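Local coordinates for protein N-hydroxyarylamine O-acetyltransferase (Bacillus cereus, PDB 4DMO) that acetylates arylamines, working with an unusual Cys-His-Glu catalytic triad, and probably also O-acetylates N-hydroxyarylamines, at residues I30-A35 / L132-V137; T223-A228 / V237-K242; G161-E166 / Y186-E191; K215-V220 / L230-L235; D20-E25 / K83-D88. All coordinates share one frame; numbering follows the deposited sequence.

Interaction 1: I30-A35 / L132-V137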
# COMPACT_ATOMS: atom_id res chain seq x y z
N ILE A 30 -8.29 -9.47 6.12
CA ILE A 30 -7.37 -9.75 5.05
C ILE A 30 -6.37 -8.59 4.93
O ILE A 30 -5.19 -8.82 4.72
CB ILE A 30 -8.11 -9.93 3.74
CG1 ILE A 30 -8.95 -11.20 3.81
CG2 ILE A 30 -7.15 -10.03 2.57
CD1 ILE A 30 -9.86 -11.37 2.63
N MET A 31 -6.86 -7.35 5.09
CA MET A 31 -6.02 -6.17 4.97
C MET A 31 -5.01 -6.14 6.07
O MET A 31 -3.85 -5.77 5.85
CB MET A 31 -6.87 -4.88 5.02
CG MET A 31 -7.68 -4.69 3.76
SD MET A 31 -8.95 -3.42 3.86
CE MET A 31 -7.93 -1.94 3.73
N TYR A 32 -5.44 -6.53 7.25
CA TYR A 32 -4.56 -6.59 8.40
C TYR A 32 -3.46 -7.62 8.13
O TYR A 32 -2.26 -7.33 8.30
CB TYR A 32 -5.37 -6.95 9.65
CG TYR A 32 -4.49 -7.08 10.86
CD1 TYR A 32 -4.23 -6.00 11.69
CD2 TYR A 32 -3.92 -8.30 11.17
CE1 TYR A 32 -3.41 -6.13 12.79
CE2 TYR A 32 -3.11 -8.43 12.27
CZ TYR A 32 -2.85 -7.35 13.06
OH TYR A 32 -2.01 -7.53 14.13
N ALA A 33 -3.87 -8.80 7.67
CA ALA A 33 -2.92 -9.84 7.32
C ALA A 33 -1.96 -9.36 6.22
O ALA A 33 -0.77 -9.63 6.29
CB ALA A 33 -3.66 -11.12 6.88
N MET A 34 -2.47 -8.67 5.21
CA MET A 34 -1.60 -8.15 4.17
C MET A 34 -0.57 -7.21 4.76
O MET A 34 0.58 -7.25 4.36
CB MET A 34 -2.36 -7.46 3.05
CG MET A 34 -1.44 -7.06 1.92
SD MET A 34 -2.32 -6.62 0.45
CE MET A 34 -1.03 -6.04 -0.62
N ALA A 35 -0.96 -6.38 5.73
CA ALA A 35 -0.00 -5.43 6.30
C ALA A 35 1.05 -6.14 7.09
O ALA A 35 2.16 -5.65 7.18
CB ALA A 35 -0.68 -4.43 7.18
N LEU A 132 -1.81 2.89 7.03
CA LEU A 132 -2.79 1.95 6.54
C LEU A 132 -4.04 1.90 7.42
O LEU A 132 -3.95 1.70 8.62
CB LEU A 132 -2.16 0.55 6.44
CG LEU A 132 -0.93 0.40 5.50
CD1 LEU A 132 -0.30 -1.01 5.59
CD2 LEU A 132 -1.29 0.74 4.01
N PRO A 133 -5.21 2.03 6.80
CA PRO A 133 -6.45 1.97 7.58
C PRO A 133 -6.75 0.57 8.13
O PRO A 133 -7.52 0.46 9.07
CB PRO A 133 -7.53 2.39 6.56
CG PRO A 133 -6.79 3.07 5.45
CD PRO A 133 -5.46 2.36 5.39
N LEU A 134 -6.15 -0.48 7.56
CA LEU A 134 -6.37 -1.88 7.96
C LEU A 134 -7.84 -2.30 7.88
O LEU A 134 -8.27 -3.30 8.46
CB LEU A 134 -5.83 -2.13 9.36
CG LEU A 134 -4.36 -1.72 9.42
CD1 LEU A 134 -3.88 -1.90 10.82
CD2 LEU A 134 -3.52 -2.54 8.49
N ALA A 135 -8.61 -1.52 7.14
CA ALA A 135 -9.99 -1.86 6.86
C ALA A 135 -10.50 -0.96 5.74
O ALA A 135 -9.88 0.05 5.44
CB ALA A 135 -10.83 -1.70 8.12
N PRO A 136 -11.61 -1.34 5.10
CA PRO A 136 -12.24 -0.45 4.12
C PRO A 136 -12.62 0.91 4.72
O PRO A 136 -13.03 1.01 5.87
CB PRO A 136 -13.50 -1.23 3.70
CG PRO A 136 -13.19 -2.63 3.98
CD PRO A 136 -12.36 -2.60 5.24
N VAL A 137 -12.44 1.97 3.94
CA VAL A 137 -12.83 3.29 4.37
C VAL A 137 -14.08 3.69 3.58
O VAL A 137 -14.04 3.84 2.35
CB VAL A 137 -11.70 4.34 4.13
CG1 VAL A 137 -12.14 5.71 4.71
CG2 VAL A 137 -10.39 3.86 4.74
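Leu134 is the knob here, and helix 27-37 supplies the hollow. Leu134 CD2 drops into the groove between Tyr32 and Ala35, 3.7 Å from Ala35 CB and 4.2 Å from Tyr32 CA. The other branch, Leu134 CD1, leans obliquely against the tyrosine ring, 4.2 Å from Tyr32 CD1. Beside it Leu132 adds a second bump, its CD1 lying 3.8 Å from Ala35 CB, so the small alanine receives two leucines. One turn back, the fit is reversed and Met31 is the bump. Met31 CB sits 4.0 Å from Leu134 C. With CG anti to the carbonyl carbon (chi1 -72°), the chain runs outward along the 132-137 loop, then bends at chi3 (76°). That bend lays Met31 SD 3.8 Å from Pro136 CD and folds Met31 CE back to 3.3 Å from Ala135 O. Leu222 of strand 218-223 packs against Ala35, Leu132 and Leu134 together, which joins this helix of the N-terminal helical region to the sheet of the second half of the chain. Apolar side chains do most of the touching, the methionine methyl also resting on the Ala135 carbonyl, and nothing polar bonds the two segments. The loop between strands 120-124 and 137-138 is thus held to the helix by shape; a polar anchor, Leu132 O, is taken up elsewhere, by the hydroxyls of Thr148 and Ser146.

Interaction 2: T223-A228 / V237-K242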
# COMPACT_ATOMS: atom_id res chain seq x y z
N THR A 223 3.94 -4.44 12.13
CA THR A 223 4.23 -5.62 12.89
C THR A 223 3.12 -5.81 13.91
O THR A 223 2.20 -5.00 13.98
CB THR A 223 5.58 -5.48 13.61
OG1 THR A 223 5.51 -4.37 14.51
CG2 THR A 223 6.73 -5.24 12.61
N GLU A 224 3.23 -6.89 14.68
CA GLU A 224 2.30 -7.20 15.78
C GLU A 224 2.04 -6.01 16.69
O GLU A 224 0.92 -5.75 17.14
CB GLU A 224 2.93 -8.28 16.67
CG GLU A 224 2.33 -9.68 16.59
CD GLU A 224 2.88 -10.64 17.68
OE1 GLU A 224 2.59 -11.86 17.55
OE2 GLU A 224 3.60 -10.21 18.64
N ASP A 225 3.12 -5.33 17.05
CA ASP A 225 3.06 -4.37 18.13
C ASP A 225 3.52 -3.00 17.70
O ASP A 225 3.85 -2.17 18.54
CB ASP A 225 3.90 -4.86 19.32
CG ASP A 225 5.27 -5.40 18.89
OD1 ASP A 225 5.79 -6.30 19.58
OD2 ASP A 225 5.83 -4.92 17.88
N GLY A 226 3.53 -2.76 16.39
CA GLY A 226 3.91 -1.46 15.85
C GLY A 226 4.29 -1.47 14.38
O GLY A 226 3.44 -1.70 13.51
N HIS A 227 5.56 -1.20 14.09
CA HIS A 227 6.09 -1.24 12.73
C HIS A 227 7.63 -1.24 12.73
O HIS A 227 8.29 -1.06 13.76
CB HIS A 227 5.57 -0.06 11.94
CG HIS A 227 6.26 1.21 12.27
ND1 HIS A 227 7.40 1.63 11.62
CD2 HIS A 227 5.99 2.15 13.20
CE1 HIS A 227 7.80 2.77 12.13
NE2 HIS A 227 6.97 3.10 13.11
N ALA A 228 8.20 -1.51 11.56
CA ALA A 228 9.64 -1.56 11.37
C ALA A 228 9.95 -0.89 10.02
O ALA A 228 9.20 -1.07 9.06
CB ALA A 228 10.11 -2.97 11.38
N VAL A 237 12.64 0.49 14.68
CA VAL A 237 11.59 -0.39 15.16
C VAL A 237 10.74 0.32 16.22
O VAL A 237 11.24 0.69 17.27
CB VAL A 237 12.16 -1.65 15.81
CG1 VAL A 237 11.04 -2.49 16.33
CG2 VAL A 237 12.97 -2.45 14.81
N ALA A 238 9.45 0.49 15.94
CA ALA A 238 8.53 1.04 16.92
C ALA A 238 7.61 -0.05 17.49
O ALA A 238 6.97 -0.80 16.75
CB ALA A 238 7.70 2.13 16.31
N LYS A 239 7.57 -0.12 18.82
CA LYS A 239 6.56 -0.88 19.55
C LYS A 239 5.68 0.15 20.22
O LYS A 239 5.70 1.33 19.84
CB LYS A 239 7.21 -1.78 20.58
CG LYS A 239 8.41 -2.56 20.03
CD LYS A 239 9.08 -3.40 21.12
CE LYS A 239 8.29 -4.66 21.40
NZ LYS A 239 8.48 -5.69 20.32
N ASN A 240 4.87 -0.27 21.18
CA ASN A 240 4.03 0.66 21.94
C ASN A 240 4.80 1.36 23.07
O ASN A 240 5.31 0.74 24.00
CB ASN A 240 2.81 -0.04 22.54
CG ASN A 240 1.92 0.91 23.31
OD1 ASN A 240 1.16 1.67 22.72
ND2 ASN A 240 2.00 0.88 24.65
N GLY A 241 4.85 2.68 22.97
CA GLY A 241 5.60 3.48 23.92
C GLY A 241 7.10 3.22 23.88
O GLY A 241 7.78 3.44 24.87
N LYS A 242 7.61 2.74 22.75
CA LYS A 242 9.05 2.45 22.61
C LYS A 242 9.51 2.41 21.14
O LYS A 242 8.88 1.78 20.29
CB LYS A 242 9.38 1.13 23.31
CG LYS A 242 10.81 0.71 23.13
CD LYS A 242 11.16 -0.33 24.14
CE LYS A 242 12.56 -0.88 23.91
NZ LYS A 242 13.11 -1.49 25.15
O HOH W 1 7.37 -3.66 16.28
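Asp225 and Ala238 bury the most surface where strands 226-231 and 234-239 pair as a beta hairpin within a five-stranded antiparallel sheet; His227 follows. Asp225 belongs to the turn leading into the hairpin. Its OD1 forms a salt bridge with Lys239 NZ at 2.9 Å, the ammonium arriving from above the carboxylate plane, 45° out of it. Bends at chi3 and chi4 turn the end of the lysine to the carboxylate. Lys239 is also the first residue of a type II turn that runs to Lys242.

Ala238 and His227 form a hydrogen-bonded pair: His227 N gives to Ala238 O at 3.0 Å, and Ala238 N returns to His227 O at 2.9 Å. Both side chains lie on the same face of the sheet. The His227 imidazole, with CG placed between backbone N and carbonyl carbon (chi1 77°), reaches across to the neighbouring strand, NE2 coming 3.4 Å from Ala238 CB at an oblique angle. On the other face Ala228 stands beside Val237.

A water ties the hairpin end together: it accepts from Thr223 OG1 at 2.7 Å and donates to Asp225 OD2 at 2.6 Å and to Ala238 O at 2.9 Å.

Interaction 3: G161-E166 / Y186-E191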
# COMPACT_ATOMS: atom_id res chain seq x y z
N GLY A 161 -7.63 16.00 -7.54
CA GLY A 161 -8.69 15.02 -7.42
C GLY A 161 -10.02 15.67 -7.09
O GLY A 161 -10.12 16.90 -7.02
N ASN A 162 -11.04 14.84 -6.90
CA ASN A 162 -12.32 15.31 -6.41
C ASN A 162 -12.72 14.65 -5.11
O ASN A 162 -13.82 14.91 -4.61
CB ASN A 162 -13.42 15.14 -7.46
CG ASN A 162 -13.33 13.84 -8.19
OD1 ASN A 162 -13.17 12.77 -7.59
ND2 ASN A 162 -13.40 13.91 -9.51
N TYR A 163 -11.83 13.82 -4.55
CA TYR A 163 -12.01 13.27 -3.20
C TYR A 163 -10.68 13.32 -2.47
O TYR A 163 -9.63 13.56 -3.06
CB TYR A 163 -12.51 11.83 -3.23
CG TYR A 163 -13.98 11.66 -3.54
CD1 TYR A 163 -14.90 11.56 -2.51
CD2 TYR A 163 -14.44 11.59 -4.84
CE1 TYR A 163 -16.23 11.40 -2.76
CE2 TYR A 163 -15.78 11.42 -5.11
CZ TYR A 163 -16.67 11.32 -4.06
OH TYR A 163 -18.04 11.16 -4.26
N ILE A 164 -10.72 13.10 -1.18
CA ILE A 164 -9.51 13.12 -0.39
C ILE A 164 -9.58 12.06 0.67
O ILE A 164 -10.67 11.70 1.16
CB ILE A 164 -9.24 14.49 0.30
CG1 ILE A 164 -10.28 14.77 1.39
CG2 ILE A 164 -9.19 15.62 -0.73
CD1 ILE A 164 -10.00 16.12 2.14
N LEU A 165 -8.40 11.55 1.01
CA LEU A 165 -8.22 10.71 2.17
C LEU A 165 -7.47 11.50 3.21
O LEU A 165 -6.30 11.88 3.01
CB LEU A 165 -7.43 9.45 1.83
CG LEU A 165 -7.30 8.60 3.08
CD1 LEU A 165 -8.63 7.99 3.42
CD2 LEU A 165 -6.23 7.55 2.93
N GLU A 166 -8.16 11.76 4.32
CA GLU A 166 -7.61 12.49 5.42
C GLU A 166 -7.24 11.54 6.53
O GLU A 166 -7.80 10.46 6.66
CB GLU A 166 -8.64 13.49 5.96
CG GLU A 166 -8.54 14.88 5.39
CD GLU A 166 -9.70 15.74 5.83
OE1 GLU A 166 -10.79 15.17 6.06
OE2 GLU A 166 -9.52 16.96 5.98
N TYR A 186 -3.86 11.77 0.69
CA TYR A 186 -3.83 12.04 -0.73
C TYR A 186 -5.19 12.45 -1.28
O TYR A 186 -6.25 12.20 -0.66
CB TYR A 186 -3.27 10.85 -1.50
CG TYR A 186 -4.08 9.59 -1.33
CD1 TYR A 186 -3.67 8.59 -0.44
CD2 TYR A 186 -5.23 9.38 -2.07
CE1 TYR A 186 -4.40 7.44 -0.29
CE2 TYR A 186 -5.96 8.22 -1.93
CZ TYR A 186 -5.55 7.26 -1.05
OH TYR A 186 -6.30 6.11 -0.90
N ALA A 187 -5.11 13.12 -2.43
CA ALA A 187 -6.26 13.46 -3.22
C ALA A 187 -6.34 12.46 -4.36
O ALA A 187 -5.31 12.02 -4.89
CB ALA A 187 -6.11 14.89 -3.76
N PHE A 188 -7.56 12.10 -4.74
CA PHE A 188 -7.76 11.22 -5.89
C PHE A 188 -9.03 11.58 -6.64
O PHE A 188 -9.89 12.26 -6.11
CB PHE A 188 -7.84 9.76 -5.46
CG PHE A 188 -9.01 9.43 -4.56
CD1 PHE A 188 -8.95 9.71 -3.20
CD2 PHE A 188 -10.15 8.84 -5.06
CE1 PHE A 188 -10.02 9.40 -2.36
CE2 PHE A 188 -11.23 8.54 -4.23
CZ PHE A 188 -11.15 8.81 -2.88
N TYR A 189 -9.12 11.12 -7.89
CA TYR A 189 -10.32 11.21 -8.70
C TYR A 189 -11.11 9.89 -8.60
O TYR A 189 -10.51 8.80 -8.64
CB TYR A 189 -9.94 11.48 -10.16
CG TYR A 189 -9.26 12.80 -10.40
CD1 TYR A 189 -10.01 13.98 -10.47
CD2 TYR A 189 -7.86 12.88 -10.56
CE1 TYR A 189 -9.39 15.23 -10.70
CE2 TYR A 189 -7.22 14.14 -10.79
CZ TYR A 189 -8.01 15.30 -10.85
OH TYR A 189 -7.45 16.54 -11.07
N ILE A 190 -12.43 9.97 -8.45
CA ILE A 190 -13.28 8.77 -8.31
C ILE A 190 -13.40 8.02 -9.64
O ILE A 190 -13.77 6.84 -9.67
CB ILE A 190 -14.71 9.13 -7.79
CG1 ILE A 190 -15.48 7.87 -7.36
CG2 ILE A 190 -15.49 9.89 -8.86
CD1 ILE A 190 -14.73 6.97 -6.38
N GLU A 191 -13.09 8.72 -10.73
CA GLU A 191 -13.11 8.17 -12.08
C GLU A 191 -12.16 6.96 -12.24
O GLU A 191 -10.98 7.01 -11.89
CB GLU A 191 -12.76 9.26 -13.10
CG GLU A 191 -13.89 10.33 -13.35
CD GLU A 191 -14.04 11.40 -12.25
OE1 GLU A 191 -13.10 11.64 -11.45
OE2 GLU A 191 -15.12 12.02 -12.19
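Tyr163 and Leu165 pair with Phe188 and Tyr186 across two antiparallel strands of the large sheet. Among the backbone bonds, Leu165 N to Tyr186 O is short and straight at 2.8 Å, while the return from Tyr186 N is weak. At the other end Asn162 N and Tyr163 N both donate to Phe188 O, a classic beta bulge at the corner where the 161-166 chain turns.

The Asn162 amide makes the side-chain bonds. Its OD1 takes Ile190 N at 3.0 Å on an in-plane lone pair, and its ND2 gives to the syn lone pair of Glu191 OE1 at 3.0 Å, almost straight (170°). Two bonds therefore fix the rotation of the amide.

Ring contacts are mostly CH-pi. Gly161 CA sits 3.4 Å from the centroid of the Tyr189 ring, with Asn162 ND2 at that ring's edge. Tyr163 CB lies over the Phe188 face, 3.7 Å from its centroid, and Leu165 CB over that of Tyr186, at 4.1 Å. The Tyr163 and Phe188 rings are near parallel but slid apart.

Beyond the pair, the Tyr186 ring meets His110 and Phe128. The chemistry implies a seam held by backbone pairing, weaker at Tyr186 N, lined with aromatic faces and locked at its bulged end by one amide.

Interaction 4: K215-V220 / L230-L235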
# COMPACT_ATOMS: atom_id res chain seq x y z
N LYS A 215 15.71 7.20 -5.02
CA LYS A 215 17.05 7.62 -4.56
C LYS A 215 17.72 6.54 -3.69
O LYS A 215 18.79 6.01 -4.02
CB LYS A 215 16.96 8.92 -3.75
CG LYS A 215 16.05 10.01 -4.32
CD LYS A 215 16.57 10.57 -5.63
CE LYS A 215 15.91 11.90 -5.94
NZ LYS A 215 14.43 11.78 -6.05
N VAL A 216 17.08 6.21 -2.57
CA VAL A 216 17.66 5.31 -1.57
C VAL A 216 16.67 4.21 -1.20
O VAL A 216 15.47 4.38 -1.40
CB VAL A 216 18.02 6.10 -0.29
CG1 VAL A 216 19.04 7.20 -0.60
CG2 VAL A 216 16.80 6.70 0.33
N PRO A 217 17.17 3.09 -0.67
CA PRO A 217 16.25 2.03 -0.22
C PRO A 217 15.32 2.51 0.87
O PRO A 217 15.74 3.22 1.77
CB PRO A 217 17.18 0.98 0.36
CG PRO A 217 18.54 1.26 -0.34
CD PRO A 217 18.58 2.73 -0.45
N LEU A 218 14.06 2.10 0.76
CA LEU A 218 13.02 2.42 1.70
C LEU A 218 12.14 1.17 1.87
O LEU A 218 11.56 0.67 0.90
CB LEU A 218 12.22 3.58 1.14
CG LEU A 218 11.35 4.43 2.05
CD1 LEU A 218 10.88 5.64 1.24
CD2 LEU A 218 10.18 3.65 2.56
N ILE A 219 12.08 0.63 3.08
CA ILE A 219 11.25 -0.54 3.37
C ILE A 219 10.51 -0.33 4.68
O ILE A 219 11.14 -0.13 5.71
CB ILE A 219 12.06 -1.83 3.55
CG1 ILE A 219 12.93 -2.16 2.31
CG2 ILE A 219 11.12 -2.99 3.82
CD1 ILE A 219 14.33 -1.66 2.43
N VAL A 220 9.17 -0.41 4.67
CA VAL A 220 8.41 -0.35 5.91
C VAL A 220 7.36 -1.47 5.95
O VAL A 220 6.82 -1.88 4.93
CB VAL A 220 7.74 1.04 6.09
CG1 VAL A 220 6.90 1.35 4.93
CG2 VAL A 220 6.85 1.09 7.32
N LEU A 230 13.29 0.35 7.34
CA LEU A 230 14.70 0.16 6.99
C LEU A 230 15.09 1.06 5.83
O LEU A 230 14.31 1.28 4.89
CB LEU A 230 14.98 -1.31 6.65
CG LEU A 230 16.41 -1.69 6.22
CD1 LEU A 230 17.39 -1.46 7.36
CD2 LEU A 230 16.48 -3.13 5.74
N THR A 231 16.27 1.66 5.96
CA THR A 231 16.89 2.42 4.88
C THR A 231 18.38 2.06 4.76
O THR A 231 18.91 1.24 5.53
CB THR A 231 16.77 3.95 5.07
OG1 THR A 231 17.73 4.37 6.05
CG2 THR A 231 15.37 4.35 5.49
N LYS A 232 19.05 2.70 3.82
CA LYS A 232 20.42 2.37 3.49
C LYS A 232 21.22 2.48 4.78
O LYS A 232 22.24 1.80 4.95
CB LYS A 232 20.98 3.36 2.45
CG LYS A 232 21.98 2.80 1.44
CD LYS A 232 21.99 3.67 0.13
CE LYS A 232 22.14 2.81 -1.15
NZ LYS A 232 21.80 3.57 -2.40
N ASP A 233 20.75 3.33 5.68
CA ASP A 233 21.58 3.63 6.83
C ASP A 233 21.03 3.18 8.18
O ASP A 233 21.81 2.94 9.08
CB ASP A 233 21.89 5.13 6.86
CG ASP A 233 23.11 5.48 6.02
OD1 ASP A 233 24.03 4.63 5.90
OD2 ASP A 233 23.15 6.60 5.47
N SER A 234 19.71 3.08 8.34
CA SER A 234 19.20 2.83 9.68
C SER A 234 17.91 2.04 9.76
O SER A 234 17.01 2.15 8.92
CB SER A 234 18.98 4.14 10.42
OG SER A 234 18.00 4.91 9.78
N LEU A 235 17.82 1.26 10.82
CA LEU A 235 16.63 0.50 11.13
C LEU A 235 15.90 1.13 12.30
O LEU A 235 16.47 1.37 13.37
CB LEU A 235 17.01 -0.92 11.49
CG LEU A 235 15.93 -1.84 12.01
CD1 LEU A 235 14.94 -2.22 10.92
CD2 LEU A 235 16.62 -3.07 12.57
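Ile219 and Leu230 lie on the same face of the sheet, and different chi1 torsions bring their branches together. Ile219 holds CG1 beside its backbone N (chi1 -57°), whereas Leu230 extends CG opposite its own N (chi1 179°), and the branch ends meet with Ile219 CD1 4.2 Å from Leu230 CD2. They sit where the beta hairpin of strands 218-223 and 226-231 has its open end. The two residues form a hydrogen-bonded antiparallel pair: Leu230 N gives to Ile219 O at 2.7 Å and Ile219 N to Leu230 O at 2.9 Å, each donor lying in the plane of the carbonyl it meets. Phe261 of helix 250-261 packs on both side chains, so this face of the hairpin is roofed by the C-terminal helix.

Farther out the strands give way to loop. Pro217 O still receives a CA-H...O contact from Thr231 CA at 3.4 Å. The aliphatic part of Lys232 then lies obliquely across the proline ring, its CD and CE both 3.6 Å from Pro217 CD. Tyr253, Leu43 and Leu46 also touch the proline, which makes it a meeting point of two helices and the hairpin. Although the lysine chain runs toward Lys215, Lys232 NZ ends 4.2 Å from Lys215 O, too far for a bond.

The 230-235 chain has meanwhile begun its turn into strand 234-239. Thr231 N gives to Ser234 O at 3.1 Å, and Thr231 OG1, set between its backbone N and carbonyl carbon, accepts from Ser234 N at 3.3 Å in an ST motif.

Interaction 5: D20-E25 / K83-D88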
# COMPACT_ATOMS: atom_id res chain seq x y z
N ASP A 20 -13.50 -20.18 -0.27
CA ASP A 20 -14.15 -20.20 -1.59
C ASP A 20 -15.23 -19.12 -1.70
O ASP A 20 -15.68 -18.80 -2.80
CB ASP A 20 -14.74 -21.58 -1.90
CG ASP A 20 -13.94 -22.33 -2.98
OD1 ASP A 20 -13.43 -21.68 -3.92
OD2 ASP A 20 -13.83 -23.58 -2.89
N THR A 21 -15.65 -18.59 -0.56
CA THR A 21 -16.51 -17.41 -0.54
C THR A 21 -15.92 -16.36 0.39
O THR A 21 -15.84 -16.58 1.59
CB THR A 21 -17.94 -17.74 -0.07
OG1 THR A 21 -18.58 -18.60 -1.02
CG2 THR A 21 -18.75 -16.48 0.07
N VAL A 22 -15.52 -15.21 -0.17
CA VAL A 22 -14.97 -14.11 0.62
C VAL A 22 -16.04 -13.02 0.86
O VAL A 22 -16.63 -12.51 -0.08
CB VAL A 22 -13.73 -13.47 -0.09
CG1 VAL A 22 -13.01 -12.45 0.82
CG2 VAL A 22 -12.75 -14.55 -0.52
N SER A 23 -16.27 -12.66 2.10
CA SER A 23 -17.30 -11.68 2.40
C SER A 23 -16.69 -10.33 2.67
O SER A 23 -15.48 -10.20 2.85
CB SER A 23 -18.12 -12.11 3.62
OG SER A 23 -17.39 -11.95 4.84
N PHE A 24 -17.56 -9.32 2.73
CA PHE A 24 -17.12 -7.96 3.04
C PHE A 24 -16.50 -7.88 4.42
O PHE A 24 -15.47 -7.24 4.63
CB PHE A 24 -18.30 -7.00 2.96
CG PHE A 24 -17.91 -5.59 3.26
CD1 PHE A 24 -17.39 -4.79 2.27
CD2 PHE A 24 -18.04 -5.07 4.54
CE1 PHE A 24 -17.02 -3.48 2.53
CE2 PHE A 24 -17.67 -3.76 4.79
CZ PHE A 24 -17.16 -2.98 3.77
N GLU A 25 -17.16 -8.53 5.36
CA GLU A 25 -16.74 -8.48 6.75
C GLU A 25 -15.34 -9.07 6.94
O GLU A 25 -14.68 -8.80 7.95
CB GLU A 25 -17.80 -9.19 7.61
CG GLU A 25 -17.58 -9.10 9.10
CD GLU A 25 -18.86 -8.82 9.87
OE1 GLU A 25 -19.32 -7.66 9.83
OE2 GLU A 25 -19.40 -9.75 10.52
N LYS A 83 -11.19 -8.79 -7.18
CA LYS A 83 -11.89 -9.07 -8.43
C LYS A 83 -12.19 -10.56 -8.59
O LYS A 83 -13.33 -10.93 -8.88
CB LYS A 83 -11.04 -8.57 -9.60
CG LYS A 83 -11.77 -8.25 -10.88
CD LYS A 83 -10.82 -7.40 -11.72
CE LYS A 83 -11.13 -7.41 -13.22
NZ LYS A 83 -9.84 -7.35 -14.02
N ASP A 84 -11.18 -11.42 -8.44
CA ASP A 84 -11.38 -12.88 -8.50
C ASP A 84 -12.32 -13.38 -7.41
O ASP A 84 -12.97 -14.41 -7.57
CB ASP A 84 -10.07 -13.64 -8.39
CG ASP A 84 -9.24 -13.52 -9.61
OD1 ASP A 84 -9.71 -12.91 -10.60
OD2 ASP A 84 -8.09 -14.02 -9.59
N SER A 85 -12.36 -12.66 -6.30
CA SER A 85 -13.25 -13.01 -5.19
C SER A 85 -14.67 -12.52 -5.41
O SER A 85 -15.49 -12.56 -4.50
CB SER A 85 -12.72 -12.44 -3.87
OG SER A 85 -11.43 -12.95 -3.57
N GLY A 86 -14.97 -12.04 -6.62
CA GLY A 86 -16.34 -11.68 -6.95
C GLY A 86 -16.76 -10.26 -6.59
O GLY A 86 -17.88 -9.86 -6.90
N PHE A 87 -15.88 -9.49 -5.94
CA PHE A 87 -16.21 -8.09 -5.60
C PHE A 87 -16.19 -7.14 -6.79
O PHE A 87 -15.39 -7.30 -7.71
CB PHE A 87 -15.23 -7.55 -4.59
CG PHE A 87 -15.35 -8.16 -3.27
CD1 PHE A 87 -14.52 -9.20 -2.92
CD2 PHE A 87 -16.27 -7.70 -2.36
CE1 PHE A 87 -14.60 -9.77 -1.68
CE2 PHE A 87 -16.37 -8.27 -1.13
CZ PHE A 87 -15.52 -9.31 -0.78
N ASP A 88 -17.02 -6.11 -6.72
CA ASP A 88 -17.07 -5.09 -7.75
C ASP A 88 -16.09 -3.97 -7.43
O ASP A 88 -16.38 -3.07 -6.62
CB ASP A 88 -18.48 -4.54 -7.89
CG ASP A 88 -18.58 -3.49 -8.98
OD1 ASP A 88 -17.58 -3.34 -9.72
OD2 ASP A 88 -19.65 -2.85 -9.12
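Val22 and Phe87 make a small apolar surface contact, where the loop before helix 27-37 passes the end of helix 71-84, in the N-terminal helical part of the molecule. The two side chains cross at about a right angle. Val22 CG1 lies 4.0 Å from Phe87 CE1, near the plane of the ring and at its edge, while the other branch, Val22 CG2, points to Ser85, 3.7 Å from its OG. That hydroxyl bonds back to Phe81 O, in the last turn of helix 71-84.

The route from Ser85 to Phe87 is set by a Schellman motif. Gly86, with positive phi, is its C-prime residue: Gly86 N returns to Lys83 O at 3.0 Å, and Phe87 N reaches Leu82 O. The chain thereby leaves the helix and aims the Phe87 CB at the 20-25 loop. A chi1 of -68° sets the ring beside the backbone N, and its far end rests against the loop backbone. Phe87 CZ comes 3.5 Å from Val22 O, obliquely, and 3.7 Å from Ser23 O, which is met at the ring edge, Phe24 N being 4.1 Å from the same CZ. Leu27 and Leu115 also pack on Phe87, and the Phe24 ring stacks on His117.

In the fold
From the N terminus, the 20-25 loop opens interaction 5 and helix 27-37 opens interaction 1. Interaction 5 closes at 83-88 and interaction 1 at 132-137, so the two cross. They also touch, Ile30 against Val22 and Pro136 against Phe24. Interaction 5 fastens its loop to the end of helix 71-84, while interaction 1 ties helix 27-37 to the loop leading into strand 137-138 of the eight-stranded sheet. Interaction 3 follows in series, closing the 161-166 to 186-191 excursion inside that sheet. Near the C terminus, interactions 4 and 2 cross as successive hairpins of the five-stranded sheet, sharing strands 226-231 and 234-239; Val220 meets Ala228 between them. Interactions 4 and 5 lie on opposite sides of the molecule's centre.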